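Local coordinates for general stress protein 26 (Bacillus anthracis, PDB 3EC6) that is of unknown biochemical function but binds flavin-adenine dinucleotide through a pyridoxamine 5'-phosphate oxidase-like fold and probably takes part in the stress response, at residues G18-V23 with A31-F36; N61-L66 with Y77-G82; I86-T91 with N112-K117. One frame throughout, in Å; residues are numbered along the deposited sequence.

Contact 1. Residues G18-V23 with A31-F36; sequences GVLSTV and AFMMFF. With FAD (flavin-adenine dinucleotide), chain B.
G18 and L20 pair with M33 and A31 in an antiparallel β hairpin, part of the split β-barrel expected of the FMN-binding clan that includes the pyridoxamine 5'-phosphate oxidases. Four backbone bonds hold the hairpin: G18 N gives to M33 O at 2.8 Å and L20 N to A31 O, while M33 N and A31 N return bonds to G18 O and L20 O. The short strand segments run at 123° to each other, a strongly twisted antiparallel pairing.

Between these pairs V19 and F32 form a non-hydrogen-bonded pair, their side chains lying side by side. F32 can be followed outward. Its CB packs on the dimethylbenzene end of the flavin, 3.6 Å from FAD C8. With chi1 at -62°, CG sits beside the backbone N, and the ring rises alongside V19. CD1 turns an edge to G18 O, CE1 lies 3.9 Å from V19 CG2, and CD2, on the other flank of CG, comes obliquely near the methyl C8M of FAD. An aromatic ring suits this place because, as a whole, out to CZ, it also joins the subunit interface, with Y77 (edge-to-face), R68 (cation-pi) and L65 of the second subunit as partners.

On the face carrying L20 and M33, F35 sets its ring edge against G18, with CE2 3.6 Å from G18 C; the absence of a side chain on glycine leaves room for it. The backbone of residues 31-36 also reads the cofactor directly. F32 O accepts from ribityl O2' of FAD at 2.7 Å, and M34 N donates to the flavin carbonyl O4 at 3.1 Å. M33, a bent selenomethionine, brings its SE within 3.6 Å of FAD C10.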
loop_
_atom_site.group_PDB
_atom_site.type_symbol
_atom_site.label_atom_id
_atom_site.label_comp_id
_atom_site.label_asym_id
_atom_site.label_seq_id
_atom_site.Cartn_x
_atom_site.Cartn_y
_atom_site.Cartn_z
ATOM N N GLY A 18 -5.674 4.998 4.770
ATOM C CA GLY A 18 -4.650 4.981 3.736
ATOM C C GLY A 18 -3.802 3.734 3.896
ATOM O O GLY A 18 -4.154 2.814 4.662
ATOM N N VAL A 19 -2.640 3.731 3.243
ATOM C CA VAL A 19 -1.714 2.603 3.321
ATOM C C VAL A 19 -0.387 3.093 3.855
ATOM O O VAL A 19 0.141 4.072 3.321
ATOM C CB VAL A 19 -1.474 2.014 1.923
ATOM C CG1 VAL A 19 -0.519 0.866 2.007
ATOM C CG2 VAL A 19 -2.854 1.544 1.304
ATOM N N LEU A 20 0.126 2.443 4.902
ATOM C CA LEU A 20 1.456 2.753 5.429
ATOM C C LEU A 20 2.391 1.631 5.024
ATOM O O LEU A 20 2.159 0.460 5.407
ATOM C CB LEU A 20 1.367 2.796 6.966
ATOM C CG LEU A 20 2.704 2.993 7.712
ATOM C CD1 LEU A 20 3.392 4.332 7.317
ATOM C CD2 LEU A 20 2.510 2.957 9.263
ATOM N N SER A 21 3.429 1.974 4.271
ATOM C CA SER A 21 4.408 0.941 3.856
ATOM C C SER A 21 5.736 1.191 4.567
ATOM O O SER A 21 6.185 2.324 4.764
ATOM C CB SER A 21 4.641 1.070 2.358
ATOM O OG SER A 21 3.370 0.940 1.706
ATOM N N THR A 22 6.375 0.096 4.954
ATOM C CA THR A 22 7.654 0.083 5.653
ATOM C C THR A 22 8.518 -0.992 5.024
ATOM O O THR A 22 8.074 -1.724 4.103
ATOM C CB THR A 22 7.449 -0.307 7.150
ATOM O OG1 THR A 22 6.625 -1.503 7.205
ATOM C CG2 THR A 22 6.747 0.829 7.926
ATOM N N VAL A 23 9.799 -1.029 5.435
ATOM C CA VAL A 23 10.706 -2.119 5.051
ATOM C C VAL A 23 10.898 -3.039 6.245
ATOM O O VAL A 23 11.147 -2.548 7.355
ATOM C CB VAL A 23 12.071 -1.577 4.622
ATOM C CG1 VAL A 23 13.013 -2.754 4.234
ATOM C CG2 VAL A 23 11.917 -0.611 3.495
ATOM N N ALA A 31 0.289 -1.874 5.158
ATOM C CA ALA A 31 -0.891 -2.129 5.990
ATOM C C ALA A 31 -1.854 -0.962 5.811
ATOM O O ALA A 31 -1.435 0.201 5.682
ATOM C CB ALA A 31 -0.492 -2.259 7.467
ATOM N N PHE A 32 -3.144 -1.259 5.820
ATOM C CA PHE A 32 -4.153 -0.198 5.941
ATOM C C PHE A 32 -4.064 0.394 7.340
ATOM O O PHE A 32 -3.959 -0.334 8.328
ATOM C CB PHE A 32 -5.578 -0.754 5.663
ATOM C CG PHE A 32 -5.726 -1.304 4.273
ATOM C CD1 PHE A 32 -5.737 -0.436 3.192
ATOM C CD2 PHE A 32 -5.814 -2.694 4.047
ATOM C CE1 PHE A 32 -5.841 -0.921 1.894
ATOM C CE2 PHE A 32 -5.943 -3.186 2.735
ATOM C CZ PHE A 32 -5.966 -2.294 1.681
HETATM N N MSE A 33 -4.170 1.713 7.430
HETATM C CA MSE A 33 -4.094 2.438 8.715
HETATM C C MSE A 33 -4.966 3.701 8.580
HETATM O O MSE A 33 -5.109 4.258 7.459
HETATM C CB MSE A 33 -2.657 2.850 9.126
HETATM C CG MSE A 33 -1.673 1.683 9.108
HETATM SE SE MSE A 33 -1.974 0.438 10.528
HETATM C CE MSE A 33 -0.639 0.973 11.768
HETATM N N MSE A 34 -5.586 4.127 9.685
HETATM C CA MSE A 34 -6.244 5.433 9.746
HETATM C C MSE A 34 -5.204 6.523 9.972
HETATM O O MSE A 34 -4.351 6.413 10.844
HETATM C CB MSE A 34 -7.235 5.451 10.902
HETATM C CG MSE A 34 -8.232 4.402 10.683
HETATM SE SE MSE A 34 -9.612 4.400 12.028
HETATM C CE MSE A 34 -9.376 6.165 12.662
ATOM N N PHE A 35 -5.306 7.607 9.217
ATOM C CA PHE A 35 -4.337 8.693 9.353
ATOM C C PHE A 35 -4.915 9.953 9.957
ATOM O O PHE A 35 -5.945 10.476 9.466
ATOM C CB PHE A 35 -3.719 9.036 7.961
ATOM C CG PHE A 35 -2.756 8.013 7.477
ATOM C CD1 PHE A 35 -1.386 8.166 7.690
ATOM C CD2 PHE A 35 -3.244 6.844 6.834
ATOM C CE1 PHE A 35 -0.469 7.153 7.235
ATOM C CE2 PHE A 35 -2.316 5.838 6.425
ATOM C CZ PHE A 35 -0.954 5.997 6.614
ATOM N N PHE A 36 -4.205 10.495 10.951
ATOM C CA PHE A 36 -4.493 11.838 11.497
ATOM C C PHE A 36 -3.377 12.784 11.124
ATOM O O PHE A 36 -2.425 12.393 10.471
ATOM C CB PHE A 36 -4.578 11.743 13.035
ATOM C CG PHE A 36 -5.475 10.656 13.486
ATOM C CD1 PHE A 36 -6.832 10.860 13.559
ATOM C CD2 PHE A 36 -4.963 9.384 13.745
ATOM C CE1 PHE A 36 -7.701 9.802 13.937
ATOM C CE2 PHE A 36 -5.819 8.320 14.142
ATOM C CZ PHE A 36 -7.171 8.537 14.235
HETATM P PA FAD B . 1.074 -7.035 13.364
HETATM O O1A FAD B . 2.200 -6.603 14.291
HETATM O O2A FAD B . -0.210 -7.399 14.087
HETATM O O5B FAD B . 1.451 -8.401 12.539
HETATM C C5B FAD B . 0.568 -8.779 11.510
HETATM C C4B FAD B . 1.449 -8.802 10.277
HETATM O O4B FAD B . 2.322 -9.947 10.373
HETATM C C3B FAD B . 0.589 -8.926 9.024
HETATM O O3B FAD B . 0.455 -7.665 8.368
HETATM C C2B FAD B . 1.294 -10.037 8.245
HETATM O O2B FAD B . 2.220 -9.485 7.323
HETATM C C1B FAD B . 2.064 -10.836 9.298
HETATM N N9A FAD B . 1.264 -11.981 9.800
HETATM C C8A FAD B . -0.110 -12.061 9.831
HETATM N N7A FAD B . -0.468 -13.263 10.346
HETATM C C5A FAD B . 0.647 -13.949 10.659
HETATM C C6A FAD B . 0.813 -15.219 11.210
HETATM N N6A FAD B . -0.236 -16.056 11.232
HETATM N N1A FAD B . 2.104 -15.680 11.408
HETATM C C2A FAD B . 3.200 -14.889 11.071
HETATM N N3A FAD B . 3.019 -13.622 10.524
HETATM C C4A FAD B . 1.752 -13.161 10.324
HETATM N N1 FAD B . -4.305 -1.044 12.911
HETATM C C2 FAD B . -3.834 -0.081 13.780
HETATM O O2 FAD B . -3.089 -0.493 14.674
HETATM N N3 FAD B . -4.140 1.250 13.613
HETATM C C4 FAD B . -4.973 1.655 12.592
HETATM O O4 FAD B . -5.250 2.881 12.452
HETATM C C4X FAD B . -5.524 0.683 11.732
HETATM N N5 FAD B . -6.374 1.089 10.716
HETATM C C5X FAD B . -6.911 0.117 9.881
HETATM C C6 FAD B . -7.790 0.559 8.874
HETATM C C7 FAD B . -8.301 -0.418 8.014
HETATM C C7M FAD B . -9.254 0.038 6.934
HETATM C C8 FAD B . -7.951 -1.779 8.153
HETATM C C8M FAD B . -8.473 -2.856 7.213
HETATM C C9 FAD B . -7.034 -2.190 9.129
HETATM C C9A FAD B . -6.518 -1.227 10.018
HETATM N N10 FAD B . -5.627 -1.618 11.011
HETATM C C10 FAD B . -5.147 -0.650 11.892
HETATM C "C1'" FAD B . -5.072 -2.998 11.142
HETATM C "C2'" FAD B . -3.698 -3.179 10.479
HETATM O "O2'" FAD B . -3.763 -2.896 9.078
HETATM C "C3'" FAD B . -3.302 -4.650 10.627
HETATM O "O3'" FAD B . -3.313 -4.937 12.036
HETATM C "C4'" FAD B . -1.925 -4.926 10.038
HETATM O "O4'" FAD B . -1.657 -6.362 9.927
HETATM C "C5'" FAD B . -0.833 -4.277 10.906
HETATM O "O5'" FAD B . 0.439 -4.607 10.367
HETATM P P FAD B . 1.563 -4.959 11.467
HETATM O O1P FAD B . 2.796 -5.569 10.810
HETATM O O2P FAD B . 1.797 -3.833 12.434
HETATM O O3P FAD B . 0.676 -6.082 12.185
#

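Contact 2. Residues N61-L66 with Y77-G82; sequences NVHVLL and YIEVEG. With FAD (flavin-adenine dinucleotide), chain C.
H63 NE2 donates to E79 OE1 at 2.9 Å, diagonally across an antiparallel β hairpin, from the pair H63-E81 to the pair L65-E79 on the same face of the sheet. The carboxylate oxygen lies at the edge of the imidazole, in its plane, but the histidine meets OE1 on its anti side and 31° out of the carboxylate plane. The same carboxylate grips the adenosine ribose of FAD: O2B of the cofactor donates to E79 OE1 at 3.0 Å and O3B donates to E79 OE2 at 2.7 Å. A glutamate suits this place, since its two oxygens match the two neighbouring hydroxyls.

The next shell steadies these groups. L65 lies alongside E79, its CD2 3.5 Å from E79 CG, while V80 O sits over one face of the H63 ring. With chi1 at -178°, H63 turns its ring back across the strand toward E79. H29 of the second subunit packs against both H63 and E79. Nearer the flavin, Y77 CE2 lies 3.7 Å from the methyl C8M of FAD.

Further out, the backbone fixes the register. V64 and V80 exchange two bonds, and L66 and I78 form another such pair. On that face V64 CB meets V80 CB at 3.9 Å, V62 and V64 pack on L20, V62 also on I118, and helix 4-13 covers I78.

E79 accepts all three bonds, consistent with an ionised carboxylate recognising the ribose diol.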
loop_
_atom_site.group_PDB
_atom_site.type_symbol
_atom_site.label_atom_id
_atom_site.label_comp_id
_atom_site.label_asym_id
_atom_site.label_seq_id
_atom_site.Cartn_x
_atom_site.Cartn_y
_atom_site.Cartn_z
ATOM N N ASN A 61 12.442 4.897 7.127
ATOM C CA ASN A 61 11.831 5.426 5.883
ATOM C C ASN A 61 10.501 4.759 5.637
ATOM O O ASN A 61 10.414 3.529 5.666
ATOM C CB ASN A 61 12.726 5.125 4.693
ATOM C CG ASN A 61 14.033 5.863 4.772
ATOM O OD1 ASN A 61 15.032 5.317 5.258
ATOM N ND2 ASN A 61 14.028 7.086 4.343
ATOM N N VAL A 62 9.482 5.584 5.449
ATOM C CA VAL A 62 8.122 5.042 5.210
ATOM C C VAL A 62 7.497 5.723 4.030
ATOM O O VAL A 62 7.961 6.744 3.544
ATOM C CB VAL A 62 7.195 5.250 6.451
ATOM C CG1 VAL A 62 7.799 4.539 7.666
ATOM C CG2 VAL A 62 6.929 6.738 6.738
ATOM N N HIS A 63 6.449 5.110 3.517
ATOM C CA HIS A 63 5.750 5.628 2.341
ATOM C C HIS A 63 4.259 5.547 2.670
ATOM O O HIS A 63 3.806 4.577 3.283
ATOM C CB HIS A 63 6.103 4.750 1.147
ATOM C CG HIS A 63 5.500 5.203 -0.137
ATOM N ND1 HIS A 63 4.211 4.843 -0.500
ATOM C CD2 HIS A 63 5.951 6.043 -1.093
ATOM C CE1 HIS A 63 3.926 5.396 -1.666
ATOM N NE2 HIS A 63 4.962 6.131 -2.055
ATOM N N VAL A 64 3.502 6.573 2.315
ATOM C CA VAL A 64 2.045 6.634 2.551
ATOM C C VAL A 64 1.324 6.888 1.245
ATOM O O VAL A 64 1.723 7.735 0.494
ATOM C CB VAL A 64 1.716 7.759 3.563
ATOM C CG1 VAL A 64 0.204 7.942 3.703
ATOM C CG2 VAL A 64 2.336 7.464 4.915
ATOM N N LEU A 65 0.247 6.129 1.018
ATOM C CA LEU A 65 -0.744 6.397 -0.031
ATOM C C LEU A 65 -2.013 6.782 0.692
ATOM O O LEU A 65 -2.475 6.066 1.592
ATOM C CB LEU A 65 -1.038 5.176 -0.932
ATOM C CG LEU A 65 0.139 4.662 -1.704
ATOM C CD1 LEU A 65 -0.291 3.372 -2.388
ATOM C CD2 LEU A 65 0.441 5.701 -2.805
ATOM N N LEU A 66 -2.584 7.940 0.343
ATOM C CA LEU A 66 -3.786 8.420 1.086
ATOM C C LEU A 66 -4.701 9.228 0.183
ATOM O O LEU A 66 -4.244 10.052 -0.590
ATOM C CB LEU A 66 -3.354 9.301 2.279
ATOM C CG LEU A 66 -4.431 9.892 3.194
ATOM C CD1 LEU A 66 -5.094 8.771 3.999
ATOM C CD2 LEU A 66 -3.769 10.874 4.153
ATOM N N TYR A 77 -5.318 11.695 -5.096
ATOM C CA TYR A 77 -4.711 11.217 -3.875
ATOM C C TYR A 77 -3.300 11.715 -3.739
ATOM O O TYR A 77 -2.758 12.355 -4.663
ATOM C CB TYR A 77 -4.738 9.692 -3.790
ATOM C CG TYR A 77 -3.958 8.973 -4.867
ATOM C CD1 TYR A 77 -2.710 8.422 -4.595
ATOM C CD2 TYR A 77 -4.524 8.776 -6.145
ATOM C CE1 TYR A 77 -1.990 7.747 -5.609
ATOM C CE2 TYR A 77 -3.840 8.102 -7.154
ATOM C CZ TYR A 77 -2.583 7.561 -6.847
ATOM O OH TYR A 77 -1.896 6.875 -7.832
ATOM N N ILE A 78 -2.687 11.380 -2.606
ATOM C CA ILE A 78 -1.293 11.811 -2.377
ATOM C C ILE A 78 -0.389 10.619 -2.062
ATOM O O ILE A 78 -0.847 9.551 -1.607
ATOM C CB ILE A 78 -1.146 12.863 -1.246
ATOM C CG1 ILE A 78 -1.586 12.281 0.103
ATOM C CG2 ILE A 78 -1.892 14.197 -1.589
ATOM C CD1 ILE A 78 -1.287 13.272 1.257
ATOM N N GLU A 79 0.894 10.814 -2.303
ATOM C CA GLU A 79 1.902 9.855 -1.866
ATOM C C GLU A 79 2.846 10.651 -1.000
ATOM O O GLU A 79 3.204 11.784 -1.348
ATOM C CB GLU A 79 2.782 9.408 -3.032
ATOM C CG GLU A 79 2.203 8.530 -3.997
ATOM C CD GLU A 79 3.344 8.028 -4.921
ATOM O OE1 GLU A 79 4.453 7.674 -4.425
ATOM O OE2 GLU A 79 3.105 7.999 -6.139
ATOM N N VAL A 80 3.233 10.092 0.124
ATOM C CA VAL A 80 4.118 10.805 1.061
ATOM C C VAL A 80 5.331 9.931 1.319
ATOM O O VAL A 80 5.177 8.747 1.585
ATOM C CB VAL A 80 3.397 11.083 2.395
ATOM C CG1 VAL A 80 4.339 11.756 3.386
ATOM C CG2 VAL A 80 2.033 11.838 2.175
ATOM N N GLU A 81 6.522 10.516 1.184
ATOM C CA GLU A 81 7.793 9.880 1.594
ATOM C C GLU A 81 8.364 10.648 2.769
ATOM O O GLU A 81 8.409 11.876 2.757
ATOM C CB GLU A 81 8.848 9.942 0.486
ATOM C CG GLU A 81 8.432 9.300 -0.837
ATOM C CD GLU A 81 9.376 9.659 -1.971
ATOM O OE1 GLU A 81 10.454 10.253 -1.739
ATOM O OE2 GLU A 81 9.041 9.358 -3.122
ATOM N N GLY A 82 8.762 9.941 3.815
ATOM C CA GLY A 82 9.392 10.641 4.945
ATOM C C GLY A 82 9.901 9.638 5.961
ATOM O O GLY A 82 9.820 8.440 5.725
HETATM P PA FAD C . 6.535 5.747 -12.390
HETATM O O1A FAD C . 7.651 4.935 -13.030
HETATM O O2A FAD C . 5.657 6.476 -13.390
HETATM O O5B FAD C . 7.120 6.950 -11.442
HETATM C C5B FAD C . 6.183 7.636 -10.645
HETATM C C4B FAD C . 6.694 7.424 -9.235
HETATM O O4B FAD C . 7.886 8.219 -9.066
HETATM C C3B FAD C . 5.641 7.872 -8.226
HETATM O O3B FAD C . 4.949 6.751 -7.676
HETATM C C2B FAD C . 6.454 8.725 -7.253
HETATM O O2B FAD C . 6.895 7.942 -6.156
HETATM C C1B FAD C . 7.675 9.187 -8.051
HETATM N N9A FAD C . 7.438 10.508 -8.686
HETATM C C8A FAD C . 6.216 11.027 -9.049
HETATM N N7A FAD C . 6.404 12.258 -9.586
HETATM C C5A FAD C . 7.722 12.532 -9.588
HETATM C C6A FAD C . 8.420 13.656 -10.028
HETATM N N6A FAD C . 7.738 14.786 -10.271
HETATM N N1A FAD C . 9.797 13.665 -9.885
HETATM C C2A FAD C . 10.460 12.577 -9.322
HETATM N N3A FAD C . 9.750 11.460 -8.890
HETATM C C4A FAD C . 8.394 11.443 -9.026
HETATM N N1 FAD C . -0.433 1.846 -13.518
HETATM C C2 FAD C . -0.102 0.747 -14.284
HETATM O O2 FAD C . 0.932 0.859 -14.950
HETATM N N3 FAD C . -0.853 -0.405 -14.252
HETATM C C4 FAD C . -1.996 -0.475 -13.484
HETATM O O4 FAD C . -2.680 -1.539 -13.467
HETATM C C4X FAD C . -2.395 0.657 -12.746
HETATM N N5 FAD C . -3.552 0.592 -11.987
HETATM C C5X FAD C . -3.932 1.718 -11.269
HETATM C C6 FAD C . -5.126 1.628 -10.528
HETATM C C7 FAD C . -5.486 2.752 -9.779
HETATM C C7M FAD C . -6.769 2.675 -8.985
HETATM C C8 FAD C . -4.692 3.919 -9.771
HETATM C C8M FAD C . -5.050 5.145 -8.944
HETATM C C9 FAD C . -3.482 3.970 -10.475
HETATM C C9A FAD C . -3.104 2.856 -11.250
HETATM N N10 FAD C . -1.920 2.896 -11.977
HETATM C C10 FAD C . -1.579 1.788 -12.753
HETATM C "C1'" FAD C . -0.934 4.015 -11.911
HETATM C "C2'" FAD C . 0.218 3.768 -10.924
HETATM O "O2'" FAD C . -0.277 3.580 -9.595
HETATM C "C3'" FAD C . 1.093 5.024 -10.910
HETATM O "O3'" FAD C . 1.521 5.240 -12.266
HETATM C "C4'" FAD C . 2.296 4.863 -9.991
HETATM O "O4'" FAD C . 2.979 6.138 -9.758
HETATM C "C5'" FAD C . 3.296 3.860 -10.591
HETATM O "O5'" FAD C . 4.433 3.782 -9.743
HETATM P P FAD C . 5.844 3.705 -10.519
HETATM O O1P FAD C . 7.008 3.909 -9.555
HETATM O O2P FAD C . 5.931 2.525 -11.445
HETATM O O3P FAD C . 5.573 5.024 -11.385
#

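Contact 3. Residues I86-T91 with N112-K117; sequences IEEDST and NYVLIK
E87 and K117 leave their strands alike, CG opposite the backbone N in both (chi1 170° in E87); E87 then bends at chi2 (68°), whereas K117 stays extended to NZ. The two stems run near each other at CB, and their charged ends, E87 OE1 and K117 NZ, stop 4.6 Å apart, beyond a salt bridge. A water fills the role of go-between: it donates to E87 OE1 at 2.6 Å and accepts from K117 NZ at 3.1 Å. The bend also brings E87 OE2 to D89 N, which donates to it at 2.9 Å. D89 is itself the N-cap of helix 90-96, its OD2 accepting from L92 N.

Beneath these groups the strands pair antiparallel, with E87 N giving to L115 O at 2.8 Å and L115 N returning a bond to E87 O. On the other face I86 CD1 meets I116 CG1 at 4.0 Å; I86 CG2 also meets V114 CB at 3.7 Å. These branched aliphatic chains suit a surface covered by I53 of helix 51-58. The carboxylate end of E88 lies alongside V114, CD 3.9 Å from V114 CG1, while OE1 makes a salt bridge to R48.

Both E87 oxygens therefore have acceptor roles, one tying strand to turn just before the helix and one linked through water to the lysine, whose charge probably helps stabilise the carboxylate.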
loop_
_atom_site.group_PDB
_atom_site.type_symbol
_atom_site.label_atom_id
_atom_site.label_comp_id
_atom_site.label_asym_id
_atom_site.label_seq_id
_atom_site.Cartn_x
_atom_site.Cartn_y
_atom_site.Cartn_z
ATOM N N ILE A 86 8.356 7.328 16.845
ATOM C CA ILE A 86 7.231 6.998 17.742
ATOM C C ILE A 86 6.984 8.176 18.654
ATOM O O ILE A 86 7.934 8.800 19.182
ATOM C CB ILE A 86 7.566 5.736 18.543
ATOM C CG1 ILE A 86 7.843 4.585 17.581
ATOM C CG2 ILE A 86 6.334 5.322 19.438
ATOM C CD1 ILE A 86 6.885 4.465 16.449
ATOM N N GLU A 87 5.712 8.511 18.840
ATOM C CA GLU A 87 5.313 9.706 19.585
ATOM C C GLU A 87 4.379 9.211 20.690
ATOM O O GLU A 87 3.401 8.484 20.431
ATOM C CB GLU A 87 4.645 10.727 18.620
ATOM C CG GLU A 87 3.984 11.900 19.339
ATOM C CD GLU A 87 4.991 12.819 20.022
ATOM O OE1 GLU A 87 5.466 13.749 19.335
ATOM O OE2 GLU A 87 5.261 12.678 21.235
ATOM N N GLU A 88 4.708 9.564 21.942
ATOM C CA GLU A 88 3.873 9.134 23.060
ATOM C C GLU A 88 3.258 10.364 23.767
ATOM O O GLU A 88 2.738 10.228 24.866
ATOM C CB GLU A 88 4.671 8.297 24.078
ATOM C CG GLU A 88 5.317 7.087 23.442
ATOM C CD GLU A 88 5.525 5.928 24.387
ATOM O OE1 GLU A 88 4.670 5.670 25.269
ATOM O OE2 GLU A 88 6.540 5.240 24.214
ATOM N N ASP A 89 3.347 11.535 23.146
ATOM C CA ASP A 89 2.775 12.773 23.714
ATOM C C ASP A 89 1.291 12.577 24.057
ATOM O O ASP A 89 0.488 12.259 23.181
ATOM C CB ASP A 89 2.939 13.884 22.692
ATOM C CG ASP A 89 2.379 15.185 23.181
ATOM O OD1 ASP A 89 2.994 15.799 24.093
ATOM O OD2 ASP A 89 1.316 15.594 22.682
ATOM N N SER A 90 0.935 12.759 25.332
ATOM C CA SER A 90 -0.454 12.580 25.792
ATOM C C SER A 90 -1.436 13.510 25.103
ATOM O O SER A 90 -2.565 13.108 24.823
ATOM C CB SER A 90 -0.568 12.769 27.301
ATOM O OG SER A 90 0.169 11.770 27.972
ATOM N N THR A 91 -1.004 14.734 24.807
ATOM C CA THR A 91 -1.891 15.712 24.162
ATOM C C THR A 91 -2.280 15.228 22.762
ATOM O O THR A 91 -3.464 15.223 22.436
ATOM C CB THR A 91 -1.277 17.114 24.110
ATOM O OG1 THR A 91 -1.056 17.548 25.455
ATOM C CG2 THR A 91 -2.235 18.142 23.410
ATOM N N ASN A 112 -0.407 0.630 25.843
ATOM C CA ASN A 112 -0.014 0.133 24.539
ATOM C C ASN A 112 -0.244 1.115 23.377
ATOM O O ASN A 112 0.246 0.868 22.289
ATOM C CB ASN A 112 -0.721 -1.190 24.223
ATOM C CG ASN A 112 -0.323 -2.293 25.221
ATOM O OD1 ASN A 112 0.874 -2.403 25.558
ATOM N ND2 ASN A 112 -1.269 -3.107 25.654
ATOM N N TYR A 113 -0.974 2.212 23.627
ATOM C CA TYR A 113 -1.271 3.175 22.544
ATOM C C TYR A 113 -0.048 4.069 22.314
ATOM O O TYR A 113 0.416 4.781 23.203
ATOM C CB TYR A 113 -2.479 3.994 23.012
ATOM C CG TYR A 113 -2.931 5.188 22.178
ATOM C CD1 TYR A 113 -2.532 5.346 20.833
ATOM C CD2 TYR A 113 -3.817 6.137 22.756
ATOM C CE1 TYR A 113 -2.948 6.412 20.111
ATOM C CE2 TYR A 113 -4.279 7.238 22.019
ATOM C CZ TYR A 113 -3.816 7.348 20.686
ATOM O OH TYR A 113 -4.269 8.422 19.950
ATOM N N VAL A 114 0.457 4.027 21.100
ATOM C CA VAL A 114 1.484 5.006 20.702
ATOM C C VAL A 114 1.058 5.546 19.362
ATOM O O VAL A 114 0.184 4.976 18.670
ATOM C CB VAL A 114 2.892 4.365 20.564
ATOM C CG1 VAL A 114 3.351 3.834 21.925
ATOM C CG2 VAL A 114 2.896 3.222 19.513
ATOM N N LEU A 115 1.692 6.641 18.981
ATOM C CA LEU A 115 1.501 7.197 17.637
ATOM C C LEU A 115 2.764 6.982 16.798
ATOM O O LEU A 115 3.884 7.156 17.275
ATOM C CB LEU A 115 1.201 8.705 17.694
ATOM C CG LEU A 115 -0.145 9.090 18.314
ATOM C CD1 LEU A 115 -0.118 10.601 18.615
ATOM C CD2 LEU A 115 -1.305 8.712 17.409
ATOM N N ILE A 116 2.558 6.619 15.526
ATOM C CA ILE A 116 3.657 6.724 14.567
ATOM C C ILE A 116 3.554 8.119 13.924
ATOM O O ILE A 116 2.515 8.488 13.398
ATOM C CB ILE A 116 3.502 5.686 13.510
ATOM C CG1 ILE A 116 3.587 4.297 14.116
ATOM C CG2 ILE A 116 4.586 5.911 12.456
ATOM C CD1 ILE A 116 3.284 3.172 13.078
ATOM N N LYS A 117 4.636 8.902 14.034
ATOM C CA LYS A 117 4.705 10.263 13.543
ATOM C C LYS A 117 5.464 10.220 12.234
ATOM O O LYS A 117 6.566 9.693 12.154
ATOM C CB LYS A 117 5.475 11.135 14.550
ATOM C CG LYS A 117 5.768 12.516 13.987
ATOM C CD LYS A 117 6.368 13.391 15.079
ATOM C CE LYS A 117 6.796 14.743 14.549
ATOM N NZ LYS A 117 7.477 15.529 15.615
HETATM O O HOH W 1 4.991 15.494 17.408
#

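The three contacts follow one another along the chain and belong to a single antiparallel sheet. Contacts 1 and 2, with centres about 9 Å apart, are joined directly because strands 17-24 and 61-66 are neighbours; both also touch the second subunit. Contact 3 lies about 15 Å from the centre of contact 1 and 19 Å from that of contact 2. It shares strand 77-87 with contact 2 but sits across the chain's centre from it, and meets contact 1 where L20 packs on I116. Each FAD site at the dimer interface combines contact 1 of one subunit with contact 2 of the other; contact 3 joins strands 77-87 and 113-126 beside helix 90-96, untouched by the other chain.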